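Local coordinates for translocator protein BipD (Burkholderia pseudomallei, PDB 3NFT) that is required for invasion of epithelial cells and survival inside host cells, and probably regulates secretion of the effectors BipB and BipC and their integration into target membranes, at residues A[36-41]-A[93-98]; A[52-57]-A[259-264]. One frame throughout, in Å; residues are numbered along the deposited sequence. Where two conformers were deposited one is given.

Contact 1: residues A[36-41]-A[93-98]; sequences AGVDRR and RNLLER
The carbonyl oxygen of A36 is held twice: R98 NH2 donates to A36 O over 3.0 Å, and water 1 donates to A36 O over 2.8 Å. The arginine bond is bent, with an N-H...O angle of 138°, although NH2 lies in the carbonyl plane on a lone pair; the oxygen itself stands 17° out of the guanidinium plane. The same water accepts weakly from R98 NH1 at 3.4 Å, a weak link between the arginine and the carbonyl. A bend at chi3 (-64°) turns the guanidinium back along its own helix, where one face, near its rim, rests over L95 CA, while A36 CB meets the edge, 3.7 Å from R98 NH2.

What is gripped here is a helix end. Helix 30-35 closes in a Schellman motif, with G37 at positive phi as the first residue to leave helical angles, and the chain then runs to helix 41-56. D39 precedes that start: in one of its two conformers its OD2 accepts from R41 N, a capping bond, and R41 takes the same carboxylate side-on, NE to OD2 and NH2 to OD1.

Beside the arginine the contact is apolar. L95 CD1 stands 4.1 Å from A36 CB, and L95 CD2 is 3.9 Å from V38 CG2, the V38 and L95 side chains crossing at about a right angle. L33 also touches L95, and V38 settles further onto H88, A91 and Q92 of helix 76-103.

Contact 2: residues A[52-57]-A[259-264]; sequences DEFASL and DNIQND
This is an antiparallel helix-to-helix contact, formed where the C-terminal end of helix 41-56 lies against the long helix 244-295, within the stretch 243-292 predicted to be coiled coil. The local axes run 172° apart in direction and approach to 10.4 Å, and the closest pair of alpha carbons is A55 CA to Q262 CA at 7.2 Å. No hydrogen bond joins the two segments; three pairs of residues make the contact.

F54 supplies the largest surface. With its CG anti to the backbone N (chi1 -171°), the ring reaches across to the other helix, where F54 CD2 lies 3.9 Å from Q262 CB and F54 CZ lies 4.1 Å from I261 CG2. Both carbons approach the ring obliquely. The isoleucine side chain crosses that of F54 at about a right angle, whereas the glutamine runs past it in the opposite direction.

Q262 is extended beyond CG, which carries its amide to helix 41-56. There Q262 NE2 comes 3.3 Å from A55 CB, and it also sits in the ring plane at the edge of F54, 4.0 Å from F54 CD2. The amide and ring planes are 86° apart, so the two flat groups are nearly perpendicular rather than stacked.

Around this interface F151 stacks on the F54 ring, M158 and F78 also touch F54, and Y150 touches I261; K258, one turn before Q262, donates to F54 O. The N-terminal domain of BipD is an intramolecular chaperone for the coiled-coil region, and the docking of helix 41-56 here is consistent with that role. Between these two segments, the chemistry implies attachment by apolar surface and shape, with the amide contributing van der Waals contact to A55 rather than a directional bond.

Overall arrangement
Both contacts lay N-terminal elements against the long helices of BipD, and helix 41-56 connects them: segment 36-41 leads into it and segment 52-57 includes its last turn. Their centres are 30 Å apart, with the nearest atoms about 12 Å apart. The second helix differs, being 76-103 in contact 1 and 244-295 in contact 2, although R40 also touches the latter. Each is partly buried, but the centre of contact 1 lies farther out, about 20 Å from the chain centre against 12 Å, and it includes an exposed arginine and a water. Contact 1 joins a loop carbonyl and aliphatic groups to a helix, whereas contact 2 pairs two helices through an aromatic ring and a glutamine side chain, with no hydrogen bond between the segments.

Contact 1: residues A[36-41]-A[93-98]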
ATOM      1  N   ALA A  36     -19.985  -7.248 -12.220  1.00 20.93           N
ATOM      2  CA  ALA A  36     -18.739  -6.718 -12.757  1.00 21.46           C
ATOM      3  C   ALA A  36     -17.946  -7.788 -13.515  1.00 21.68           C
ATOM      4  O   ALA A  36     -16.821  -7.527 -13.984  1.00 24.22           O
ATOM      5  CB  ALA A  36     -17.895  -6.128 -11.643  1.00 21.56           C
ATOM      6  N   GLY A  37     -18.508  -8.982 -13.647  1.00 20.82           N
ATOM      7  CA  GLY A  37     -17.935 -10.035 -14.470  1.00 20.63           C
ATOM      8  C   GLY A  37     -17.081 -11.044 -13.737  1.00 18.94           C
ATOM      9  O   GLY A  37     -16.476 -11.918 -14.360  1.00 21.21           O
ATOM     10  N   VAL A  38     -17.079 -10.982 -12.407  1.00 17.21           N
ATOM     11  CA  VAL A  38     -16.235 -11.858 -11.582  1.00 15.99           C
ATOM     12  C   VAL A  38     -17.101 -12.799 -10.720  1.00 16.03           C
ATOM     13  O   VAL A  38     -17.892 -12.346  -9.910  1.00 16.48           O
ATOM     14  CB  VAL A  38     -15.303 -11.002 -10.688  1.00 15.50           C
ATOM     15  CG1 VAL A  38     -14.421 -11.885  -9.783  1.00 15.97           C
ATOM     16  CG2 VAL A  38     -14.414 -10.098 -11.559  1.00 16.93           C
ATOM     17  N   ASP A  39     -16.944 -14.107 -10.917  0.71 14.55           N
ATOM     18  CA  ASP A  39     -17.662 -15.116 -10.152  0.71 14.38           C
ATOM     19  C   ASP A  39     -16.739 -16.280  -9.876  0.71 14.53           C
ATOM     20  O   ASP A  39     -16.542 -17.138 -10.729  0.71 15.45           O
ATOM     21  CB  ASP A  39     -18.905 -15.589 -10.909  0.71 14.64           C
ATOM     22  CG  ASP A  39     -19.777 -16.527 -10.081  0.71 14.24           C
ATOM     23  OD1 ASP A  39     -20.884 -16.858 -10.554  0.71 16.10           O
ATOM     24  OD2 ASP A  39     -19.373 -16.971  -8.984  0.71 13.32           O
ATOM     25  N   ARG A  40     -16.172 -16.300  -8.670  1.00 14.79           N
ATOM     26  CA  ARG A  40     -15.217 -17.328  -8.308  1.00 14.14           C
ATOM     27  C   ARG A  40     -15.783 -18.726  -8.295  1.00 14.61           C
ATOM     28  O   ARG A  40     -15.048 -19.701  -8.353  1.00 14.33           O
ATOM     29  CB  ARG A  40     -14.586 -17.031  -6.946  1.00 14.48           C
ATOM     30  CG  ARG A  40     -15.594 -16.932  -5.788  1.00 15.50           C
ATOM     31  CD  ARG A  40     -14.938 -16.651  -4.452  1.00 18.11           C
ATOM     32  NE  ARG A  40     -14.437 -17.880  -3.888  1.00 17.90           N
ATOM     33  CZ  ARG A  40     -14.432 -18.219  -2.599  1.00 21.34           C
ATOM     34  NH1 ARG A  40     -14.899 -17.400  -1.640  1.00 22.38           N
ATOM     35  NH2 ARG A  40     -13.999 -19.418  -2.267  1.00 21.31           N
ATOM     36  N   ARG A  41     -17.106 -18.842  -8.141  1.00 14.99           N
ATOM     37  CA  ARG A  41     -17.732 -20.148  -8.113  1.00 15.62           C
ATOM     38  C   ARG A  41     -17.513 -20.925  -9.426  1.00 14.72           C
ATOM     39  O   ARG A  41     -17.492 -22.150  -9.430  1.00 15.77           O
ATOM     40  CB  ARG A  41     -19.248 -20.015  -7.819  1.00 16.11           C
ATOM     41  CG  ARG A  41     -19.588 -19.326  -6.474  1.00 17.88           C
ATOM     42  CD  ARG A  41     -21.092 -18.999  -6.294  1.00 19.32           C
ATOM     43  NE  ARG A  41     -21.560 -18.289  -7.465  1.00 22.23           N
ATOM     44  CZ  ARG A  41     -22.836 -18.084  -7.752  1.00 23.59           C
ATOM     45  NH1 ARG A  41     -23.776 -18.505  -6.916  1.00 23.75           N
ATOM     46  NH2 ARG A  41     -23.164 -17.467  -8.874  1.00 24.89           N
ATOM     47  N   ARG A  93      -8.364  -9.224 -13.158  1.00 14.37           N
ATOM     48  CA  ARG A  93      -7.431  -8.162 -13.561  1.00 16.59           C
ATOM     49  C   ARG A  93      -8.175  -6.966 -14.144  1.00 16.92           C
ATOM     50  O   ARG A  93      -7.852  -5.809 -13.850  1.00 17.28           O
ATOM     51  CB  ARG A  93      -6.412  -8.696 -14.575  1.00 17.79           C
ATOM     52  CG  ARG A  93      -5.298  -7.680 -14.872  1.00 22.59           C
ATOM     53  CD  ARG A  93      -4.175  -8.235 -15.749  1.00 27.97           C
ATOM     54  NE  ARG A  93      -3.096  -7.242 -15.925  1.00 33.46           N
ATOM     55  CZ  ARG A  93      -1.930  -7.219 -15.270  1.00 35.80           C
ATOM     56  NH1 ARG A  93      -1.611  -8.139 -14.362  1.00 36.30           N
ATOM     57  NH2 ARG A  93      -1.049  -6.258 -15.545  1.00 37.57           N
ATOM     58  N   ASN A  94      -9.163  -7.250 -14.988  1.00 17.28           N
ATOM     59  CA  ASN A  94      -9.959  -6.185 -15.616  1.00 18.00           C
ATOM     60  C   ASN A  94     -10.650  -5.331 -14.554  1.00 17.04           C
ATOM     61  O   ASN A  94     -10.666  -4.100 -14.654  1.00 18.07           O
ATOM     62  CB  ASN A  94     -11.007  -6.763 -16.565  1.00 18.58           C
ATOM     63  CG  ASN A  94     -10.432  -7.275 -17.887  1.00 22.05           C
ATOM     64  OD1 ASN A  94     -11.139  -7.958 -18.635  1.00 27.15           O
ATOM     65  ND2 ASN A  94      -9.178  -6.957 -18.184  1.00 24.28           N
ATOM     66  N   LEU A  95     -11.214  -5.972 -13.534  1.00 15.78           N
ATOM     67  CA  LEU A  95     -11.902  -5.234 -12.479  1.00 15.21           C
ATOM     68  C   LEU A  95     -10.905  -4.369 -11.691  1.00 15.20           C
ATOM     69  O   LEU A  95     -11.173  -3.230 -11.360  1.00 16.41           O
ATOM     70  CB  LEU A  95     -12.673  -6.187 -11.563  1.00 15.37           C
ATOM     71  CG  LEU A  95     -13.423  -5.587 -10.363  1.00 15.56           C
ATOM     72  CD1 LEU A  95     -14.287  -4.386 -10.757  1.00 17.92           C
ATOM     73  CD2 LEU A  95     -14.279  -6.647  -9.660  1.00 16.03           C
ATOM     74  N   LEU A  96      -9.753  -4.925 -11.360  1.00 15.59           N
ATOM     75  CA  LEU A  96      -8.718  -4.118 -10.695  1.00 15.57           C
ATOM     76  C   LEU A  96      -8.289  -2.919 -11.540  1.00 17.16           C
ATOM     77  O   LEU A  96      -8.108  -1.824 -11.024  1.00 17.27           O
ATOM     78  CB  LEU A  96      -7.505  -4.984 -10.318  1.00 15.87           C
ATOM     79  CG  LEU A  96      -7.719  -5.997  -9.193  1.00 14.90           C
ATOM     80  CD1 LEU A  96      -6.423  -6.753  -8.863  1.00 16.94           C
ATOM     81  CD2 LEU A  96      -8.257  -5.374  -7.934  1.00 16.92           C
ATOM     82  N   GLU A  97      -8.139  -3.129 -12.835  1.00 19.04           N
ATOM     83  CA  GLU A  97      -7.757  -2.037 -13.744  1.00 21.19           C
ATOM     84  C   GLU A  97      -8.804  -0.917 -13.724  1.00 21.42           C
ATOM     85  O   GLU A  97      -8.454   0.271 -13.727  1.00 21.61           O
ATOM     86  CB  GLU A  97      -7.528  -2.576 -15.160  1.00 22.29           C
ATOM     87  CG  GLU A  97      -6.230  -3.368 -15.267  1.00 26.77           C
ATOM     88  CD  GLU A  97      -6.021  -4.048 -16.619  1.00 32.39           C
ATOM     89  OE1 GLU A  97      -6.913  -3.974 -17.495  1.00 36.60           O
ATOM     90  OE2 GLU A  97      -4.945  -4.657 -16.808  1.00 36.78           O
ATOM     91  N   ARG A  98     -10.087  -1.287 -13.682  1.00 21.75           N
ATOM     92  CA  ARG A  98     -11.161  -0.282 -13.605  1.00 22.54           C
ATOM     93  C   ARG A  98     -11.128   0.479 -12.295  1.00 22.12           C
ATOM     94  O   ARG A  98     -11.318   1.690 -12.281  1.00 22.06           O
ATOM     95  CB  ARG A  98     -12.538  -0.922 -13.809  1.00 23.48           C
ATOM     96  CG  ARG A  98     -12.671  -1.551 -15.176  1.00 27.16           C
ATOM     97  CD  ARG A  98     -14.111  -1.783 -15.608  1.00 31.11           C
ATOM     98  NE  ARG A  98     -14.844  -2.737 -14.781  1.00 33.11           N
ATOM     99  CZ  ARG A  98     -14.769  -4.071 -14.883  1.00 35.09           C
ATOM    100  NH1 ARG A  98     -13.961  -4.669 -15.759  1.00 36.59           N
ATOM    101  NH2 ARG A  98     -15.504  -4.823 -14.085  1.00 34.85           N
TER
HETATM  102  O   HOH W   1     -14.221  -7.908 -14.810  1.00 22.55           O

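Contact 2: residues A[52-57]-A[259-264]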
ATOM      1  N   ASP A  52     -13.412 -34.605  -9.185  1.00  8.29           N
ATOM      2  CA  ASP A  52     -14.317 -35.738  -9.232  1.00  8.69           C
ATOM      3  C   ASP A  52     -14.034 -36.690 -10.383  1.00  7.85           C
ATOM      4  O   ASP A  52     -14.133 -37.903 -10.224  1.00  8.89           O
ATOM      5  CB  ASP A  52     -15.774 -35.298  -9.324  1.00  9.12           C
ATOM      6  CG  ASP A  52     -16.310 -34.663  -8.033  1.00 10.76           C
ATOM      7  OD1 ASP A  52     -15.680 -34.745  -6.956  1.00 14.86           O
ATOM      8  OD2 ASP A  52     -17.318 -33.979  -8.138  1.00 14.57           O
ATOM      9  N   GLU A  53     -13.635 -36.142 -11.538  1.00  7.50           N
ATOM     10  CA  GLU A  53     -13.290 -36.981 -12.679  1.00  7.48           C
ATOM     11  C   GLU A  53     -12.083 -37.844 -12.362  1.00  7.92           C
ATOM     12  O   GLU A  53     -12.068 -39.037 -12.641  1.00  8.30           O
ATOM     13  CB  GLU A  53     -13.003 -36.138 -13.913  1.00  9.00           C
ATOM     14  CG  GLU A  53     -12.936 -36.942 -15.186  1.00  8.70           C
ATOM     15  CD  GLU A  53     -14.245 -37.569 -15.618  1.00  9.93           C
ATOM     16  OE1 GLU A  53     -15.312 -37.066 -15.165  1.00 13.57           O
ATOM     17  OE2 GLU A  53     -14.247 -38.562 -16.374  1.00 10.15           O
ATOM     18  N   PHE A  54     -11.074 -37.218 -11.768  1.00  7.53           N
ATOM     19  CA  PHE A  54      -9.857 -37.937 -11.364  1.00  8.19           C
ATOM     20  C   PHE A  54     -10.184 -39.025 -10.360  1.00  8.14           C
ATOM     21  O   PHE A  54      -9.710 -40.164 -10.431  1.00  9.18           O
ATOM     22  CB  PHE A  54      -8.881 -36.926 -10.788  1.00  8.43           C
ATOM     23  CG  PHE A  54      -7.491 -37.467 -10.522  1.00  7.56           C
ATOM     24  CD1 PHE A  54      -6.482 -37.296 -11.474  1.00  9.22           C
ATOM     25  CD2 PHE A  54      -7.186 -38.080  -9.322  1.00  9.50           C
ATOM     26  CE1 PHE A  54      -5.203 -37.741 -11.226  1.00  9.98           C
ATOM     27  CE2 PHE A  54      -5.896 -38.552  -9.091  1.00  7.30           C
ATOM     28  CZ  PHE A  54      -4.904 -38.359 -10.064  1.00  8.37           C
ATOM     29  N   ALA A  55     -10.993 -38.676  -9.377  1.00  8.68           N
ATOM     30  CA  ALA A  55     -11.380 -39.619  -8.339  1.00  9.36           C
ATOM     31  C   ALA A  55     -12.105 -40.828  -8.909  1.00 10.26           C
ATOM     32  O   ALA A  55     -11.967 -41.955  -8.392  1.00 12.18           O
ATOM     33  CB  ALA A  55     -12.290 -38.916  -7.295  1.00  9.32           C
ATOM     34  N   SER A  56     -12.897 -40.594  -9.956  0.57  9.52           N
ATOM     35  CA  SER A  56     -13.706 -41.644 -10.572  0.57 10.30           C
ATOM     36  C   SER A  56     -12.897 -42.666 -11.376  0.57 10.82           C
ATOM     37  O   SER A  56     -13.378 -43.751 -11.678  0.57 10.60           O
ATOM     38  CB  SER A  56     -14.796 -41.028 -11.445  0.57 10.48           C
ATOM     39  OG  SER A  56     -14.317 -40.652 -12.711  0.57 11.41           O
ATOM     40  N   LEU A  57     -11.675 -42.303 -11.767  1.00 11.93           N
ATOM     41  CA  LEU A  57     -10.862 -43.222 -12.534  1.00 12.50           C
ATOM     42  C   LEU A  57     -10.616 -44.510 -11.732  1.00 12.53           C
ATOM     43  O   LEU A  57     -10.361 -44.447 -10.526  1.00 14.60           O
ATOM     44  CB  LEU A  57      -9.566 -42.527 -12.962  1.00 13.52           C
ATOM     45  CG  LEU A  57      -8.757 -43.232 -14.034  1.00 15.66           C
ATOM     46  CD1 LEU A  57      -8.126 -42.248 -14.946  1.00 17.10           C
ATOM     47  CD2 LEU A  57      -7.720 -44.116 -13.327  1.00 16.46           C
ATOM     48  N   ASP A 259      -4.273 -41.465  -5.056  1.00 10.11           N
ATOM     49  CA  ASP A 259      -5.036 -40.687  -4.092  1.00 10.26           C
ATOM     50  C   ASP A 259      -4.193 -39.580  -3.443  1.00 10.27           C
ATOM     51  O   ASP A 259      -4.720 -38.515  -3.061  1.00 11.42           O
ATOM     52  CB  ASP A 259      -5.667 -41.563  -2.999  1.00 11.86           C
ATOM     53  CG  ASP A 259      -6.778 -42.473  -3.512  1.00 14.16           C
ATOM     54  OD1 ASP A 259      -7.251 -42.287  -4.647  1.00 15.73           O
ATOM     55  OD2 ASP A 259      -7.241 -43.366  -2.742  1.00 18.22           O
ATOM     56  N   ASN A 260      -2.892 -39.829  -3.285  1.00 11.03           N
ATOM     57  CA  ASN A 260      -2.003 -38.793  -2.782  1.00 10.08           C
ATOM     58  C   ASN A 260      -1.982 -37.592  -3.757  1.00 10.15           C
ATOM     59  O   ASN A 260      -2.009 -36.421  -3.330  1.00  9.78           O
ATOM     60  CB  ASN A 260      -0.607 -39.370  -2.581  1.00 11.03           C
ATOM     61  CG  ASN A 260       0.274 -38.550  -1.640  1.00 11.58           C
ATOM     62  OD1 ASN A 260       0.062 -37.334  -1.370  1.00 14.73           O
ATOM     63  ND2 ASN A 260       1.303 -39.218  -1.144  1.00 12.77           N
ATOM     64  N   ILE A 261      -1.871 -37.881  -5.053  1.00 10.18           N
ATOM     65  CA  ILE A 261      -1.864 -36.817  -6.064  1.00  9.49           C
ATOM     66  C   ILE A 261      -3.193 -36.061  -6.029  1.00  9.86           C
ATOM     67  O   ILE A 261      -3.184 -34.841  -6.037  1.00 10.79           O
ATOM     68  CB  ILE A 261      -1.574 -37.341  -7.471  1.00  9.21           C
ATOM     69  CG1 ILE A 261      -0.156 -37.944  -7.535  1.00  8.75           C
ATOM     70  CG2 ILE A 261      -1.790 -36.216  -8.534  1.00 10.10           C
ATOM     71  CD1 ILE A 261       0.134 -38.611  -8.899  1.00 10.87           C
ATOM     72  N   GLN A 262      -4.311 -36.785  -5.857  1.00  9.03           N
ATOM     73  CA  GLN A 262      -5.601 -36.101  -5.752  1.00  8.92           C
ATOM     74  C   GLN A 262      -5.608 -35.175  -4.523  1.00  9.11           C
ATOM     75  O   GLN A 262      -6.103 -34.053  -4.582  1.00  9.72           O
ATOM     76  CB  GLN A 262      -6.762 -37.089  -5.613  1.00  9.42           C
ATOM     77  CG  GLN A 262      -8.102 -36.395  -5.590  1.00 10.41           C
ATOM     78  CD  GLN A 262      -9.303 -37.310  -5.363  1.00 12.06           C
ATOM     79  OE1 GLN A 262     -10.277 -36.944  -4.641  1.00 15.66           O
ATOM     80  NE2 GLN A 262      -9.282 -38.477  -5.980  1.00 12.31           N
ATOM     81  N   ASN A 263      -5.076 -35.657  -3.399  1.00  9.35           N
ATOM     82  CA  ASN A 263      -5.042 -34.826  -2.212  1.00 10.54           C
ATOM     83  C   ASN A 263      -4.194 -33.567  -2.384  1.00 10.72           C
ATOM     84  O   ASN A 263      -4.545 -32.505  -1.917  1.00 11.27           O
ATOM     85  CB  ASN A 263      -4.551 -35.598  -0.995  1.00 11.79           C
ATOM     86  CG  ASN A 263      -4.738 -34.809   0.274  1.00 16.49           C
ATOM     87  OD1 ASN A 263      -3.834 -34.120   0.725  1.00 20.45           O
ATOM     88  ND2 ASN A 263      -5.967 -34.826   0.800  1.00 22.59           N
ATOM     89  N   ASP A 264      -3.080 -33.685  -3.086  1.00 10.91           N
ATOM     90  CA  ASP A 264      -2.226 -32.538  -3.342  1.00 11.88           C
ATOM     91  C   ASP A 264      -2.993 -31.473  -4.101  1.00 11.75           C
ATOM     92  O   ASP A 264      -2.897 -30.282  -3.798  1.00 12.04           O
ATOM     93  CB  ASP A 264      -0.999 -32.939  -4.173  1.00 12.23           C
ATOM     94  CG  ASP A 264      -0.020 -33.815  -3.432  1.00 14.92           C
ATOM     95  OD1 ASP A 264       0.007 -33.786  -2.185  1.00 17.14           O
ATOM     96  OD2 ASP A 264       0.707 -34.563  -4.122  1.00 16.35           O
TER